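Local coordinates for nickel ABC transporter (Nickel-binding protein) (Bacillus halodurans, PDB 3T66) that probably binds nickel, perhaps as a complex, or peptides outside the membrane and delivers them to an ABC transporter, at residues Asn399-Pro404 with Lys449-Leu454; Pro416-Ile421 with Glu439-Tyr444. All blocks are in the same frame, centred on the assembly; numbering follows the deposited sequence.

Contact 1 of 2, residues Asn399-Pro404 with Lys449-Leu454; sequences NATYHP and KIHSFL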
loop_
_atom_site.group_PDB
_atom_site.type_symbol
_atom_site.label_atom_id
_atom_site.label_comp_id
_atom_site.label_asym_id
_atom_site.label_seq_id
_atom_site.Cartn_x
_atom_site.Cartn_y
_atom_site.Cartn_z
ATOM N N ASN A 399 -14.714 2.986 4.027
ATOM C CA ASN A 399 -15.428 3.525 5.134
ATOM C C ASN A 399 -14.844 4.879 5.570
ATOM O O ASN A 399 -15.584 5.872 5.726
ATOM C CB ASN A 399 -15.460 2.551 6.285
ATOM C CG ASN A 399 -16.547 2.886 7.256
ATOM O OD1 ASN A 399 -17.702 2.456 7.100
ATOM N ND2 ASN A 399 -16.205 3.686 8.256
ATOM N N ALA A 400 -13.524 4.937 5.710
ATOM C CA ALA A 400 -12.892 6.136 6.193
ATOM C C ALA A 400 -13.158 7.324 5.272
ATOM O O ALA A 400 -13.356 8.456 5.736
ATOM C CB ALA A 400 -11.429 5.924 6.368
ATOM N N THR A 401 -13.203 7.100 3.975
ATOM C CA THR A 401 -13.215 8.253 3.070
ATOM C C THR A 401 -14.609 8.648 2.531
ATOM O O THR A 401 -14.822 9.773 2.013
ATOM C CB THR A 401 -12.211 7.994 1.944
ATOM O OG1 THR A 401 -10.977 7.539 2.537
ATOM C CG2 THR A 401 -11.960 9.230 1.151
ATOM N N TYR A 402 -15.567 7.734 2.679
ATOM C CA TYR A 402 -16.833 7.862 1.993
ATOM C C TYR A 402 -18.032 7.787 2.899
ATOM O O TYR A 402 -19.045 8.393 2.615
ATOM C CB TYR A 402 -16.921 6.785 0.929
ATOM C CG TYR A 402 -15.902 6.982 -0.144
ATOM C CD1 TYR A 402 -16.031 8.042 -1.054
ATOM C CD2 TYR A 402 -14.802 6.133 -0.249
ATOM C CE1 TYR A 402 -15.102 8.251 -2.053
ATOM C CE2 TYR A 402 -13.855 6.323 -1.238
ATOM C CZ TYR A 402 -14.013 7.392 -2.148
ATOM O OH TYR A 402 -13.092 7.614 -3.148
ATOM N N HIS A 403 -17.943 7.035 3.986
ATOM C CA HIS A 403 -19.096 6.946 4.856
ATOM C C HIS A 403 -19.282 8.259 5.617
ATOM O O HIS A 403 -18.304 8.843 6.053
ATOM C CB HIS A 403 -18.974 5.782 5.804
ATOM C CG HIS A 403 -20.181 5.596 6.650
ATOM N ND1 HIS A 403 -20.533 6.488 7.643
ATOM C CD2 HIS A 403 -21.137 4.643 6.642
ATOM C CE1 HIS A 403 -21.653 6.088 8.215
ATOM N NE2 HIS A 403 -22.034 4.964 7.636
ATOM N N PRO A 404 -20.539 8.743 5.748
ATOM C CA PRO A 404 -20.855 9.948 6.551
ATOM C C PRO A 404 -20.034 10.060 7.844
ATOM O O PRO A 404 -19.528 11.119 8.145
ATOM C CB PRO A 404 -22.348 9.764 6.896
ATOM C CG PRO A 404 -22.903 8.779 5.849
ATOM C CD PRO A 404 -21.735 8.250 5.029
ATOM N N LYS A 449 -18.398 10.028 -9.977
ATOM C CA LYS A 449 -17.086 10.688 -9.935
ATOM C C LYS A 449 -16.732 11.357 -8.622
ATOM O O LYS A 449 -16.425 12.527 -8.609
ATOM C CB LYS A 449 -16.968 11.693 -11.069
ATOM C CG LYS A 449 -15.537 11.944 -11.518
ATOM C CD LYS A 449 -14.779 10.653 -11.881
ATOM C CE LYS A 449 -15.092 10.189 -13.313
ATOM N NZ LYS A 449 -14.355 8.960 -13.734
ATOM N N ILE A 450 -16.756 10.626 -7.517
ATOM C CA ILE A 450 -16.471 11.258 -6.239
ATOM C C ILE A 450 -15.029 11.707 -6.019
ATOM O O ILE A 450 -14.802 12.685 -5.353
ATOM C CB ILE A 450 -17.050 10.506 -5.043
ATOM C CG1 ILE A 450 -18.485 10.937 -4.825
ATOM C CG2 ILE A 450 -16.341 10.866 -3.777
ATOM C CD1 ILE A 450 -19.469 10.019 -5.356
ATOM N N HIS A 451 -14.019 11.118 -6.599
ATOM C CA HIS A 451 -12.804 11.938 -6.661
ATOM C C HIS A 451 -12.099 11.695 -7.969
ATOM O O HIS A 451 -12.616 10.988 -8.821
ATOM C CB HIS A 451 -11.890 11.635 -5.510
ATOM C CG HIS A 451 -12.500 11.854 -4.166
ATOM N ND1 HIS A 451 -12.772 13.111 -3.670
ATOM C CD2 HIS A 451 -12.840 10.979 -3.183
ATOM C CE1 HIS A 451 -13.251 13.003 -2.440
ATOM N NE2 HIS A 451 -13.299 11.722 -2.119
ATOM N N SER A 452 -10.927 12.266 -8.161
ATOM C CA SER A 452 -10.253 11.998 -9.411
ATOM C C SER A 452 -9.026 11.227 -9.089
ATOM O O SER A 452 -8.188 11.712 -8.345
ATOM C CB SER A 452 -9.862 13.287 -10.138
ATOM O OG SER A 452 -9.438 13.012 -11.476
ATOM N N PHE A 453 -8.905 10.033 -9.648
ATOM C CA PHE A 453 -7.739 9.220 -9.350
ATOM C C PHE A 453 -6.742 9.332 -10.462
ATOM O O PHE A 453 -7.042 8.993 -11.609
ATOM C CB PHE A 453 -8.135 7.780 -9.040
ATOM C CG PHE A 453 -8.976 7.678 -7.831
ATOM C CD1 PHE A 453 -8.392 7.744 -6.562
ATOM C CD2 PHE A 453 -10.347 7.643 -7.941
ATOM C CE1 PHE A 453 -9.164 7.701 -5.394
ATOM C CE2 PHE A 453 -11.153 7.615 -6.797
ATOM C CZ PHE A 453 -10.559 7.647 -5.510
ATOM N N LEU A 454 -5.563 9.842 -10.094
ATOM C CA LEU A 454 -4.494 10.191 -11.014
ATOM C C LEU A 454 -3.543 9.054 -11.291
ATOM O O LEU A 454 -3.607 8.414 -12.340
ATOM C CB LEU A 454 -3.726 11.353 -10.428
ATOM C CG LEU A 454 -4.629 12.542 -10.152
ATOM C CD1 LEU A 454 -3.872 13.560 -9.294
ATOM C CD2 LEU A 454 -5.070 13.131 -11.480
#
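Tyr-402, in the last turn of helix 395-402, reaches across to Ile-450, His-451 and Phe-453 with a single long side chain, a worked example of one aromatic residue joining a helix end to the chain leading into and along strand 451-464. Its CB stays on the helix side, where it packs against Leu-418. With CG anti to the carbonyl carbon (chi1 -66°), the ring swings out toward the residues that follow helix 431-447. Along one flank of the ring, CD1 lies 3.9 Å from Ile-450 CG2, and CE1 comes within 3.4 Å of that same methyl, which sits at the ring edge, near its plane. CE1 also meets His-451, 3.7 Å from CD2. The two rings are oblique, with centroids 5.7 Å apart and planes at 42°. At the tip, Tyr-402 OH stands at the edges of two rings, 3.4 Å from His-451 CD2 and 3.5 Å from Phe-453 CZ. These are contacts with ring carbons; the hydroxyl is hydrogen-bonded to Tyr-397 OH, five residues earlier in the same helix. The imidazole has its own polar partner, ND1 accepting a bond from Met-246 N. Thr-401 adds a looser methyl contact to it. The contact is buried: Ile-422 of helix 416-426 also touches Tyr-402, while strand 240-246 pairs with strand 451-464 and packs against His-451 and Phe-453.

Contact 2 of 2, residues Pro416-Ile421 with Glu439-Tyr444; sequences PELTGI and EQAAAY
The segments 416-421 and 439-444 run nearly antiparallel, their axes 9.7 Å apart at closest approach and crossing at -163°, with Leu-418 and Ala-441 the nearest pair of CA atoms. Tyr-444 holds one end. Its CG is anti to the backbone N (chi1 -180°), which sends the ring across to the opposite helix, where Glu-417 lays its CG over one face, 4.0 Å from the ring centroid, in a CH-pi contact. The glutamate chain then runs on over the CE1 side, its carboxylate plane turned 45° from the ring. On the other flank of the ring, Leu-418 CB lies 3.8 Å from Tyr-444 CE2. Beyond it, Leu-418 CD1 packs 4.1 Å from Ala-441 CB, the alanine lying where the two backbones come nearest. Farther along, Ile-421 extends CD1 to the side of Gln-440, 4.0 Å from NE2, and places CG2 near the alanine methyl. The phenol has a polar partner too: Tyr-444 OH is hydrogen-bonded to Asp-415 OD1, just before the first helix. Leu-418 and Ala-441 buried, Ile-421 and Tyr-444 partly covered, and Glu-417 and Gln-440 at the exposed margin make this a typical amphipathic antiparallel helix pair, an alpha-alpha hairpin formed by consecutive helices 416-426 and 431-447.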
loop_
_atom_site.group_PDB
_atom_site.type_symbol
_atom_site.label_atom_id
_atom_site.label_comp_id
_atom_site.label_asym_id
_atom_site.label_seq_id
_atom_site.Cartn_x
_atom_site.Cartn_y
_atom_site.Cartn_z
ATOM N N PRO A 416 -26.358 8.350 -0.003
ATOM C CA PRO A 416 -27.013 7.228 0.683
ATOM C C PRO A 416 -26.875 5.925 -0.074
ATOM O O PRO A 416 -26.677 4.901 0.553
ATOM C CB PRO A 416 -28.479 7.673 0.787
ATOM C CG PRO A 416 -28.412 9.191 0.625
ATOM C CD PRO A 416 -27.328 9.393 -0.381
ATOM N N GLU A 417 -26.938 5.947 -1.392
ATOM C CA GLU A 417 -26.716 4.697 -2.135
ATOM C C GLU A 417 -25.359 4.042 -1.758
ATOM O O GLU A 417 -25.329 2.918 -1.254
ATOM C CB GLU A 417 -26.889 4.889 -3.653
ATOM C CG GLU A 417 -26.128 3.883 -4.506
ATOM C CD GLU A 417 -26.686 3.720 -5.923
ATOM O OE1 GLU A 417 -26.859 2.551 -6.322
ATOM O OE2 GLU A 417 -26.944 4.731 -6.646
ATOM N N LEU A 418 -24.266 4.778 -1.970
ATOM C CA LEU A 418 -22.945 4.450 -1.439
ATOM C C LEU A 418 -22.912 4.024 0.037
ATOM O O LEU A 418 -22.439 2.938 0.372
ATOM C CB LEU A 418 -21.979 5.621 -1.643
ATOM C CG LEU A 418 -20.498 5.359 -1.384
ATOM C CD1 LEU A 418 -20.008 4.123 -2.096
ATOM C CD2 LEU A 418 -19.693 6.534 -1.869
ATOM N N THR A 419 -23.396 4.878 0.916
ATOM C CA THR A 419 -23.512 4.494 2.280
ATOM C C THR A 419 -24.217 3.152 2.424
ATOM O O THR A 419 -23.873 2.331 3.306
ATOM C CB THR A 419 -24.202 5.561 3.011
ATOM O OG1 THR A 419 -23.417 6.755 2.838
ATOM C CG2 THR A 419 -24.368 5.179 4.528
ATOM N N GLY A 420 -25.161 2.906 1.520
ATOM C CA GLY A 420 -25.856 1.622 1.486
ATOM C C GLY A 420 -24.836 0.495 1.437
ATOM O O GLY A 420 -24.814 -0.417 2.274
ATOM N N ILE A 421 -23.957 0.586 0.451
ATOM C CA ILE A 421 -23.060 -0.497 0.153
ATOM C C ILE A 421 -22.095 -0.641 1.296
ATOM O O ILE A 421 -21.911 -1.735 1.832
ATOM C CB ILE A 421 -22.345 -0.254 -1.162
ATOM C CG1 ILE A 421 -23.372 -0.015 -2.268
ATOM C CG2 ILE A 421 -21.514 -1.458 -1.501
ATOM C CD1 ILE A 421 -22.790 0.451 -3.582
ATOM N N GLU A 439 -16.371 -3.767 -5.456
ATOM C CA GLU A 439 -16.395 -3.472 -6.877
ATOM C C GLU A 439 -17.526 -2.516 -7.118
ATOM O O GLU A 439 -17.458 -1.685 -7.974
ATOM C CB GLU A 439 -16.647 -4.738 -7.713
ATOM C CG GLU A 439 -15.456 -5.415 -8.442
ATOM C CD GLU A 439 -15.736 -5.791 -9.896
ATOM O OE1 GLU A 439 -16.297 -4.948 -10.579
ATOM O OE2 GLU A 439 -15.385 -6.892 -10.378
ATOM N N GLN A 440 -18.583 -2.646 -6.349
ATOM C CA GLN A 440 -19.771 -1.854 -6.526
ATOM C C GLN A 440 -19.575 -0.479 -5.995
ATOM O O GLN A 440 -20.032 0.479 -6.545
ATOM C CB GLN A 440 -20.904 -2.471 -5.746
ATOM C CG GLN A 440 -21.405 -3.761 -6.270
ATOM C CD GLN A 440 -22.603 -4.212 -5.523
ATOM O OE1 GLN A 440 -22.881 -5.390 -5.402
ATOM N NE2 GLN A 440 -23.325 -3.266 -5.002
ATOM N N ALA A 441 -18.932 -0.402 -4.864
ATOM C CA ALA A 441 -18.651 0.858 -4.276
ATOM C C ALA A 441 -17.663 1.543 -5.220
ATOM O O ALA A 441 -17.789 2.730 -5.498
ATOM C CB ALA A 441 -18.064 0.658 -2.914
ATOM N N ALA A 442 -16.712 0.778 -5.749
ATOM C CA ALA A 442 -15.793 1.321 -6.716
ATOM C C ALA A 442 -16.593 1.867 -7.908
ATOM O O ALA A 442 -16.657 3.085 -8.110
ATOM C CB ALA A 442 -14.840 0.289 -7.138
ATOM N N ALA A 443 -17.241 0.980 -8.660
ATOM C CA ALA A 443 -18.161 1.364 -9.729
ATOM C C ALA A 443 -18.991 2.616 -9.387
ATOM O O ALA A 443 -19.094 3.581 -10.141
ATOM C CB ALA A 443 -19.086 0.192 -10.043
ATOM N N TYR A 444 -19.604 2.605 -8.231
ATOM C CA TYR A 444 -20.460 3.698 -7.934
ATOM C C TYR A 444 -19.676 4.995 -7.806
ATOM O O TYR A 444 -20.145 6.047 -8.250
ATOM C CB TYR A 444 -21.233 3.423 -6.676
ATOM C CG TYR A 444 -22.110 4.553 -6.399
ATOM C CD1 TYR A 444 -23.273 4.715 -7.117
ATOM C CD2 TYR A 444 -21.761 5.492 -5.467
ATOM C CE1 TYR A 444 -24.105 5.785 -6.893
ATOM C CE2 TYR A 444 -22.557 6.568 -5.226
ATOM C CZ TYR A 444 -23.753 6.720 -5.938
ATOM O OH TYR A 444 -24.588 7.799 -5.691
#

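How the contacts relate
The two contacts illustrate how burial goes with chemistry within one part of the fold. Contact 1 is largely buried and joins a helix end to a strand through aromatic rings and a methyl group; contact 2, about 10 Å away between centres, is helix against helix and only partly buried, with aliphatic and tyrosine packing bordered by a glutamate and a glutamine. Along the chain, contact 2 is nested inside the loop closed by contact 1: helix 395-402 precedes helix 416-426, and helix 431-447 leads into strand 451-464. They also touch directly, His-403 NE2 lying 3.9 Å from Thr-419 CG2; helix 416-426, one half of contact 2, thus lies against the end of helix 395-402 and the residues after it.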